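Local coordinates for translation initiation factor eIF2b-like protein,Translation initiation factor eIF2b-like protein (Chaetomium thermophilum, PDB 4ZEM) that forms the beta subunit of eIF2B, a complex that probably acts as the guanine nucleotide exchange factor for eIF2 in translation initiation, at residues A[20-23]-A[24-28]; A[53-56]-A[57-61]; A[152-155]-A[156-160]. One frame throughout, in Å; residues are numbered along the deposited sequence.

Overall arrangement
Following the chain from its N terminus, interaction 1 (20-23 with 24-28) closes the turn that leaves helix 12-18 and starts helix 24-37. Interaction 2 (53-56 with 57-61) finishes the next helix, 43-59, and interaction 3 (152-155 with 156-160) begins the long helix 154-182. All three are local and in series, so none nests in or crosses another. Interaction 2 is the middle one, its centre about 10 Å from that of interaction 1 and about 13 Å from that of interaction 3. K59 NZ bonds to Q22 O of interaction 1, and A58 O takes a weak bond from R160 NH1 of interaction 3, tying both helix starts to the end of helix 43-59.

Interaction 1: A[20-23]-A[24-28]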
ATOM      1  N   ARG A  20      21.634   5.075   6.674  1.00108.37           N
ATOM      2  CA  ARG A  20      21.963   6.203   7.542  1.00111.07           C
ATOM      3  C   ARG A  20      23.440   6.597   7.473  1.00114.75           C
ATOM      4  O   ARG A  20      23.806   7.715   7.834  1.00115.41           O
ATOM      5  CB  ARG A  20      21.532   5.907   8.981  1.00118.01           C
ATOM      6  CG  ARG A  20      20.091   6.354   9.255  1.00121.71           C
ATOM      7  CD  ARG A  20      19.238   5.282   9.911  1.00125.78           C
ATOM      8  NE  ARG A  20      17.836   5.416   9.522  1.00123.80           N
ATOM      9  CZ  ARG A  20      16.979   4.403   9.438  1.00130.26           C
ATOM     10  NH1 ARG A  20      17.376   3.172   9.726  1.00131.15           N
ATOM     11  NH2 ARG A  20      15.721   4.620   9.075  1.00130.40           N
ATOM     12  N   ASP A  21      24.285   5.679   7.010  1.00115.89           N
ATOM     13  CA  ASP A  21      25.703   5.978   6.789  1.00128.05           C
ATOM     14  C   ASP A  21      26.152   5.805   5.341  1.00124.94           C
ATOM     15  O   ASP A  21      27.281   5.385   5.075  1.00130.69           O
ATOM     16  CB  ASP A  21      26.587   5.106   7.688  1.00142.56           C
ATOM     17  CG  ASP A  21      26.372   5.376   9.167  1.00150.36           C
ATOM     18  OD1 ASP A  21      26.522   6.547   9.581  1.00152.43           O
ATOM     19  OD2 ASP A  21      26.074   4.422   9.918  1.00154.01           O
ATOM     20  N   GLN A  22      25.232   6.037   4.413  1.00118.70           N
ATOM     21  CA  GLN A  22      25.567   6.168   2.998  1.00115.64           C
ATOM     22  C   GLN A  22      25.197   7.566   2.508  1.00112.85           C
ATOM     23  O   GLN A  22      24.429   8.267   3.170  1.00116.94           O
ATOM     24  CB  GLN A  22      24.873   5.093   2.186  1.00118.47           C
ATOM     25  CG  GLN A  22      25.514   4.794   0.870  1.00121.96           C
ATOM     26  CD  GLN A  22      24.864   3.603   0.217  1.00123.60           C
ATOM     27  OE1 GLN A  22      23.642   3.455   0.244  1.00118.71           O
ATOM     28  NE2 GLN A  22      25.682   2.710  -0.327  1.00129.34           N
ATOM     29  N   SER A  23      25.726   7.987   1.365  1.00100.31           N
ATOM     30  CA  SER A  23      25.314   9.282   0.847  1.00 88.70           C
ATOM     31  C   SER A  23      23.916   9.144   0.259  1.00 84.81           C
ATOM     32  O   SER A  23      23.507   8.049  -0.130  1.00 85.91           O
ATOM     33  CB  SER A  23      26.280   9.774  -0.224  1.00 78.47           C
ATOM     34  OG  SER A  23      25.923   9.253  -1.495  1.00 83.29           O
ATOM     35  N   LEU A  24      23.181  10.252   0.215  1.00 79.90           N
ATOM     36  CA  LEU A  24      21.761  10.216  -0.113  1.00 68.67           C
ATOM     37  C   LEU A  24      21.604   9.674  -1.528  1.00 79.63           C
ATOM     38  O   LEU A  24      20.771   8.803  -1.791  1.00 79.49           O
ATOM     39  CB  LEU A  24      21.132  11.605   0.018  1.00 62.70           C
ATOM     40  CG  LEU A  24      19.742  11.819  -0.577  1.00 63.21           C
ATOM     41  CD1 LEU A  24      18.743  10.811  -0.005  1.00 56.47           C
ATOM     42  CD2 LEU A  24      19.288  13.241  -0.320  1.00 59.09           C
ATOM     43  N   GLU A  25      22.452  10.173  -2.422  1.00 84.89           N
ATOM     44  CA  GLU A  25      22.400   9.808  -3.829  1.00 88.47           C
ATOM     45  C   GLU A  25      22.736   8.338  -4.024  1.00 90.93           C
ATOM     46  O   GLU A  25      22.153   7.666  -4.876  1.00 95.51           O
ATOM     47  CB  GLU A  25      23.344  10.696  -4.652  1.00 89.33           C
ATOM     48  CG  GLU A  25      23.261  10.433  -6.151  1.00 94.92           C
ATOM     49  CD  GLU A  25      21.938  10.891  -6.760  1.00100.67           C
ATOM     50  OE1 GLU A  25      21.164  11.605  -6.080  1.00 92.79           O
ATOM     51  OE2 GLU A  25      21.665  10.524  -7.921  1.00107.17           O
ATOM     52  N   ALA A  26      23.677   7.841  -3.231  1.00 84.93           N
ATOM     53  CA  ALA A  26      24.013   6.429  -3.274  1.00 85.63           C
ATOM     54  C   ALA A  26      22.828   5.560  -2.825  1.00 78.24           C
ATOM     55  O   ALA A  26      22.543   4.538  -3.447  1.00 79.57           O
ATOM     56  CB  ALA A  26      25.238   6.154  -2.420  1.00 77.21           C
ATOM     57  N   SER A  27      22.133   5.971  -1.765  1.00 66.89           N
ATOM     58  CA  SER A  27      20.954   5.238  -1.288  1.00 78.28           C
ATOM     59  C   SER A  27      19.836   5.207  -2.326  1.00 76.12           C
ATOM     60  O   SER A  27      19.226   4.163  -2.559  1.00 80.04           O
ATOM     61  CB  SER A  27      20.414   5.841   0.014  1.00 68.96           C
ATOM     62  OG  SER A  27      21.408   5.897   1.020  1.00 71.39           O
ATOM     63  N   ILE A  28      19.581   6.352  -2.952  1.00 73.08           N
ATOM     64  CA  ILE A  28      18.544   6.457  -3.972  1.00 73.81           C
ATOM     65  C   ILE A  28      18.886   5.546  -5.145  1.00 76.40           C
ATOM     66  O   ILE A  28      18.036   4.809  -5.636  1.00 78.84           O
ATOM     67  CB  ILE A  28      18.372   7.912  -4.481  1.00 74.86           C
ATOM     68  CG1 ILE A  28      18.025   8.858  -3.328  1.00 75.29           C
ATOM     69  CG2 ILE A  28      17.292   7.983  -5.554  1.00 64.60           C
ATOM     70  CD1 ILE A  28      17.860  10.315  -3.757  1.00 73.30           C
TER
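Q22 lays its side chain along A26 and S27, in the first turn of the helix that follows. Its CG is anti to the backbone N (chi1 -158°) and the chain stays extended beyond it, which carries the amide past the helix start. Starting from the backbone, CB lies 3.7 Å from S27 OG, CG packs on the methyl A26 CB at 3.6 Å, and CD stays over the same methyl. At the tip the amide splits its company: OE1 comes within 3.4 Å of S27 OG, while NE2 stays near A26 CB, 4.1 Å away. S23, the next residue, is the N-cap of helix 24-37. Its OG accepts from A26 N at 3.2 Å (156° at the hydrogen), giving an amide of the first turn a side-chain acceptor. The backbone of S23 works as well: its O takes S27 N at 3.0 Å and is also gripped by S27 OG at 3.2 Å, which donates from above the carbonyl plane, 44° out of it. S27 can do both because OG sits beside its own backbone N, pointing back toward the cap. A26 O in turn accepts from S30 OG, and S27 O from W15 NE1 of helix 12-18. L24 turns to the other helices, touching V56 of helix 43-59, while E25 directs its carboxylate to a salt bridge with R78.

Interaction 2: A[53-56]-A[57-61]; sequences LRQV and VAKSK
Q55 and K59 come together because both side chains leave the helix with CG beside the backbone N, Q55 then bending at chi2 (-58°) while K59 runs extended. They lie side by side and point the same way. The Q55 amide oxygen OE1 rests along the lysine chain, 3.4 Å from K59 CD and 3.2 Å from K59 CE. The ammonium itself is spoken for: K59 NZ donates to Q22 O, in the turn before helix 24-37, and the extended lysine chain spans to that loop. In the backbone of the same pair, K59 N bonds to Q55 O at 2.7 Å, as V57 N does to L53 O and A58 N to R54 O in the preceding steps. S60 N continues the series to V56 O at 3.0 Å, and S60 OG adds a second bond to that oxygen at 2.7 Å. With chi1 at 77°, that OG lies between backbone N and carbonyl carbon of its own residue. The two donors approach V56 O from opposite faces of its plane, so a single serine grips the V56 carbonyl twice. L53 and V56 pack against helix 65-82, and V57 against helix 154-182. S60 is the first residue to leave helical angles, and its paired bonds to V56 O close the last turn at the C-terminal end of helix 43-59, in the N-terminal helical region.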
ATOM      1  N   LEU A  53      12.537   8.282   1.397  1.00 59.68           N
ATOM      2  CA  LEU A  53      11.992   9.636   1.461  1.00 55.23           C
ATOM      3  C   LEU A  53      12.344  10.300   2.790  1.00 57.62           C
ATOM      4  O   LEU A  53      12.593  11.506   2.846  1.00 48.50           O
ATOM      5  CB  LEU A  53      10.478   9.623   1.251  1.00 47.25           C
ATOM      6  CG  LEU A  53      10.035   9.279  -0.174  1.00 49.09           C
ATOM      7  CD1 LEU A  53       8.537   9.501  -0.341  1.00 45.16           C
ATOM      8  CD2 LEU A  53      10.830  10.087  -1.202  1.00 43.25           C
ATOM      9  N   ARG A  54      12.383   9.504   3.854  1.00 55.90           N
ATOM     10  CA  ARG A  54      12.797  10.005   5.159  1.00 58.89           C
ATOM     11  C   ARG A  54      14.238  10.513   5.115  1.00 66.63           C
ATOM     12  O   ARG A  54      14.572  11.535   5.722  1.00 65.10           O
ATOM     13  CB  ARG A  54      12.664   8.920   6.221  1.00 47.08           C
ATOM     14  CG  ARG A  54      12.846   9.428   7.640  1.00 52.44           C
ATOM     15  CD  ARG A  54      12.693   8.306   8.647  1.00 53.78           C
ATOM     16  NE  ARG A  54      12.993   8.752  10.000  1.00 62.44           N
ATOM     17  CZ  ARG A  54      14.176   8.611  10.586  1.00 67.00           C
ATOM     18  NH1 ARG A  54      15.174   8.028   9.936  1.00 59.32           N
ATOM     19  NH2 ARG A  54      14.357   9.050  11.824  1.00 69.26           N
ATOM     20  N   GLN A  55      15.083   9.799   4.382  1.00 49.49           N
ATOM     21  CA  GLN A  55      16.483  10.171   4.258  1.00 57.74           C
ATOM     22  C   GLN A  55      16.634  11.401   3.365  1.00 63.81           C
ATOM     23  O   GLN A  55      17.546  12.208   3.551  1.00 70.84           O
ATOM     24  CB  GLN A  55      17.289   9.009   3.677  1.00 53.29           C
ATOM     25  CG  GLN A  55      17.648   7.939   4.681  1.00 65.55           C
ATOM     26  CD  GLN A  55      18.436   8.469   5.861  1.00 79.47           C
ATOM     27  OE1 GLN A  55      19.338   9.292   5.704  1.00 84.35           O
ATOM     28  NE2 GLN A  55      18.099   7.992   7.055  1.00 80.85           N
ATOM     29  N   VAL A  56      15.723  11.546   2.408  1.00 62.07           N
ATOM     30  CA  VAL A  56      15.673  12.740   1.571  1.00 64.91           C
ATOM     31  C   VAL A  56      15.345  13.966   2.420  1.00 64.29           C
ATOM     32  O   VAL A  56      15.982  15.006   2.291  1.00 66.19           O
ATOM     33  CB  VAL A  56      14.634  12.585   0.439  1.00 61.73           C
ATOM     34  CG1 VAL A  56      14.401  13.904  -0.272  1.00 50.10           C
ATOM     35  CG2 VAL A  56      15.082  11.518  -0.542  1.00 61.88           C
ATOM     36  N   VAL A  57      14.364  13.827   3.305  1.00 61.74           N
ATOM     37  CA  VAL A  57      13.999  14.908   4.214  1.00 59.93           C
ATOM     38  C   VAL A  57      15.188  15.254   5.107  1.00 60.42           C
ATOM     39  O   VAL A  57      15.483  16.423   5.343  1.00 70.63           O
ATOM     40  CB  VAL A  57      12.774  14.544   5.080  1.00 57.70           C
ATOM     41  CG1 VAL A  57      12.520  15.619   6.127  1.00 59.64           C
ATOM     42  CG2 VAL A  57      11.547  14.358   4.200  1.00 47.25           C
ATOM     43  N   ALA A  58      15.870  14.223   5.591  1.00 62.91           N
ATOM     44  CA  ALA A  58      16.997  14.397   6.504  1.00 61.69           C
ATOM     45  C   ALA A  58      18.269  14.959   5.859  1.00 60.54           C
ATOM     46  O   ALA A  58      18.885  15.866   6.404  1.00 74.31           O
ATOM     47  CB  ALA A  58      17.316  13.070   7.178  1.00 57.05           C
ATOM     48  N   LYS A  59      18.679  14.406   4.723  1.00 61.53           N
ATOM     49  CA  LYS A  59      19.977  14.741   4.145  1.00 62.04           C
ATOM     50  C   LYS A  59      19.987  15.728   2.973  1.00 66.53           C
ATOM     51  O   LYS A  59      21.018  16.343   2.714  1.00 65.90           O
ATOM     52  CB  LYS A  59      20.687  13.458   3.717  1.00 67.69           C
ATOM     53  CG  LYS A  59      20.908  12.466   4.847  1.00 63.09           C
ATOM     54  CD  LYS A  59      21.753  11.298   4.372  1.00 83.18           C
ATOM     55  CE  LYS A  59      22.290  10.479   5.532  1.00 88.62           C
ATOM     56  NZ  LYS A  59      23.385   9.568   5.091  1.00 95.01           N
ATOM     57  N   SER A  60      18.883  15.865   2.241  1.00 60.25           N
ATOM     58  CA  SER A  60      18.874  16.795   1.106  1.00 61.44           C
ATOM     59  C   SER A  60      18.972  18.252   1.582  1.00 67.81           C
ATOM     60  O   SER A  60      18.719  18.549   2.750  1.00 63.68           O
ATOM     61  CB  SER A  60      17.630  16.592   0.238  1.00 58.75           C
ATOM     62  OG  SER A  60      16.483  17.165   0.836  1.00 70.23           O
ATOM     63  N   LYS A  61      19.326  19.156   0.667  1.00 66.15           N
ATOM     64  CA  LYS A  61      19.345  20.598   0.938  1.00 78.51           C
ATOM     65  C   LYS A  61      18.050  21.336   0.576  1.00 74.35           C
ATOM     66  O   LYS A  61      17.568  21.230  -0.550  1.00 71.62           O
ATOM     67  CB  LYS A  61      20.500  21.246   0.166  1.00 74.15           C
ATOM     68  CG  LYS A  61      21.877  20.693   0.467  1.00 78.87           C
ATOM     69  CD  LYS A  61      22.899  21.265  -0.504  1.00 89.07           C
ATOM     70  CE  LYS A  61      24.132  20.386  -0.588  1.00 90.71           C
ATOM     71  NZ  LYS A  61      25.000  20.559   0.608  1.00 97.54           N
TER

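Interaction 3: A[152-155]-A[156-160]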
ATOM      1  N   GLN A 152      21.739  26.410   8.649  1.00 96.41           N
ATOM      2  CA  GLN A 152      20.355  25.947   8.683  1.00 95.38           C
ATOM      3  C   GLN A 152      19.550  26.686   9.744  1.00 92.67           C
ATOM      4  O   GLN A 152      19.790  26.510  10.940  1.00 94.07           O
ATOM      5  CB  GLN A 152      20.297  24.445   8.949  1.00 96.48           C
ATOM      6  CG  GLN A 152      20.878  23.614   7.841  1.00100.62           C
ATOM      7  CD  GLN A 152      20.157  23.829   6.533  1.00104.74           C
ATOM      8  OE1 GLN A 152      18.936  23.945   6.496  1.00113.90           O
ATOM      9  NE2 GLN A 152      20.917  23.946   5.461  1.00104.78           N
ATOM     10  N   PRO A 153      18.594  27.526   9.313  1.00 83.13           N
ATOM     11  CA  PRO A 153      17.754  28.262  10.265  1.00 72.38           C
ATOM     12  C   PRO A 153      16.924  27.318  11.134  1.00 73.93           C
ATOM     13  O   PRO A 153      16.596  26.216  10.693  1.00 75.88           O
ATOM     14  CB  PRO A 153      16.858  29.121   9.362  1.00 56.07           C
ATOM     15  CG  PRO A 153      16.950  28.510   8.013  1.00 56.66           C
ATOM     16  CD  PRO A 153      18.299  27.886   7.918  1.00 71.73           C
ATOM     17  N   PHE A 154      16.603  27.752  12.349  1.00 98.74           N
ATOM     18  CA  PHE A 154      15.879  26.933  13.313  1.00 89.55           C
ATOM     19  C   PHE A 154      14.575  26.393  12.739  1.00 94.73           C
ATOM     20  O   PHE A 154      14.278  25.205  12.874  1.00104.25           O
ATOM     21  CB  PHE A 154      15.592  27.739  14.584  1.00100.11           C
ATOM     22  CG  PHE A 154      15.010  26.923  15.707  1.00112.81           C
ATOM     23  CD1 PHE A 154      15.804  26.524  16.770  1.00116.89           C
ATOM     24  CD2 PHE A 154      13.671  26.557  15.704  1.00115.65           C
ATOM     25  CE1 PHE A 154      15.277  25.771  17.802  1.00120.73           C
ATOM     26  CE2 PHE A 154      13.137  25.801  16.731  1.00116.54           C
ATOM     27  CZ  PHE A 154      13.941  25.410  17.783  1.00120.38           C
ATOM     28  N   SER A 155      13.800  27.275  12.113  1.00 95.03           N
ATOM     29  CA  SER A 155      12.508  26.916  11.523  1.00 88.70           C
ATOM     30  C   SER A 155      12.587  25.689  10.615  1.00 89.46           C
ATOM     31  O   SER A 155      11.682  24.858  10.592  1.00 95.83           O
ATOM     32  CB  SER A 155      11.946  28.112  10.749  1.00 91.35           C
ATOM     33  OG  SER A 155      12.873  28.582   9.782  1.00 90.85           O
ATOM     34  N   VAL A 156      13.676  25.582   9.868  1.00 88.83           N
ATOM     35  CA  VAL A 156      13.909  24.448   8.986  1.00 88.43           C
ATOM     36  C   VAL A 156      14.131  23.177   9.773  1.00 93.74           C
ATOM     37  O   VAL A 156      13.619  22.114   9.428  1.00 97.62           O
ATOM     38  CB  VAL A 156      15.114  24.711   8.110  1.00 95.03           C
ATOM     39  CG1 VAL A 156      15.507  23.473   7.299  1.00 91.11           C
ATOM     40  CG2 VAL A 156      14.787  25.860   7.230  1.00 99.00           C
ATOM     41  N   HIS A 157      14.899  23.306  10.845  1.00 96.00           N
ATOM     42  CA  HIS A 157      15.245  22.175  11.679  1.00 96.90           C
ATOM     43  C   HIS A 157      14.033  21.607  12.407  1.00 97.12           C
ATOM     44  O   HIS A 157      13.856  20.387  12.476  1.00 97.49           O
ATOM     45  CB  HIS A 157      16.316  22.575  12.689  1.00103.18           C
ATOM     46  CG  HIS A 157      16.676  21.480  13.638  1.00113.39           C
ATOM     47  ND1 HIS A 157      16.140  21.389  14.906  1.00120.83           N
ATOM     48  CD2 HIS A 157      17.504  20.417  13.504  1.00115.29           C
ATOM     49  CE1 HIS A 157      16.629  20.324  15.513  1.00123.90           C
ATOM     50  NE2 HIS A 157      17.461  19.716  14.683  1.00121.28           N
ATOM     51  N   ALA A 158      13.200  22.490  12.948  1.00 95.54           N
ATOM     52  CA  ALA A 158      12.026  22.060  13.699  1.00 94.63           C
ATOM     53  C   ALA A 158      11.054  21.307  12.801  1.00 90.49           C
ATOM     54  O   ALA A 158      10.508  20.274  13.189  1.00 88.00           O
ATOM     55  CB  ALA A 158      11.341  23.252  14.340  1.00 97.84           C
ATOM     56  N   LEU A 159      10.856  21.825  11.593  1.00 88.10           N
ATOM     57  CA  LEU A 159       9.959  21.201  10.626  1.00 81.94           C
ATOM     58  C   LEU A 159      10.542  19.872  10.169  1.00 78.04           C
ATOM     59  O   LEU A 159       9.825  18.874  10.067  1.00 68.83           O
ATOM     60  CB  LEU A 159       9.718  22.151   9.441  1.00 79.32           C
ATOM     61  CG  LEU A 159       8.805  21.820   8.248  1.00 74.54           C
ATOM     62  CD1 LEU A 159       9.363  20.772   7.296  1.00 84.39           C
ATOM     63  CD2 LEU A 159       7.383  21.481   8.698  1.00 67.98           C
ATOM     64  N   ARG A 160      11.851  19.863   9.928  1.00 77.97           N
ATOM     65  CA  ARG A 160      12.551  18.668   9.474  1.00 64.37           C
ATOM     66  C   ARG A 160      12.354  17.518  10.450  1.00 79.57           C
ATOM     67  O   ARG A 160      12.077  16.391  10.044  1.00 75.79           O
ATOM     68  CB  ARG A 160      14.044  18.955   9.306  1.00 67.67           C
ATOM     69  CG  ARG A 160      14.849  17.805   8.721  1.00 74.78           C
ATOM     70  CD  ARG A 160      16.339  18.096   8.811  1.00 71.79           C
ATOM     71  NE  ARG A 160      16.891  17.591  10.063  1.00 92.57           N
ATOM     72  CZ  ARG A 160      17.772  16.600  10.158  1.00102.38           C
ATOM     73  NH1 ARG A 160      18.219  15.996   9.068  1.00100.06           N
ATOM     74  NH2 ARG A 160      18.207  16.213  11.349  1.00106.40           N
TER
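V156, in the first turn of helix 154-182, packs against Q152 and P153 just before it; P153 is the N-cap residue. The two branches of V156 divide the work: CG2, set beside its own backbone N, meets P153 CG at 3.5 Å, and CG1, anti to that N, lies 3.6 Å from Q152 OE1. Both preceding side chains pass V156 at a slant; in the loop after helix 43-59, W62 touches V156, and H63 touches Q152 and P153. V156 N also bonds weakly to P153 O. H157 comes next; its N has two weak partners, P153 O at 3.4 Å and F154 O, as expected where a helix is just starting, and its CB lies 3.3 Å from F154 O. At A158 the regular bonding sets in: its N meets F154 O at 2.9 Å. The A158 methyl in turn touches the F154 ring at CE2, 3.9 Å away: with F154 CG anti to its N (chi1 -172°) the ring reaches forward along the helix to A158. L159 N bonds to S155 O at 3.3 Å. R160 N closes on V156 O at 2.9 Å, and its long side chain runs past W62 to the end of helix 43-59, where NH1 makes a weak hydrogen bond to A58 O.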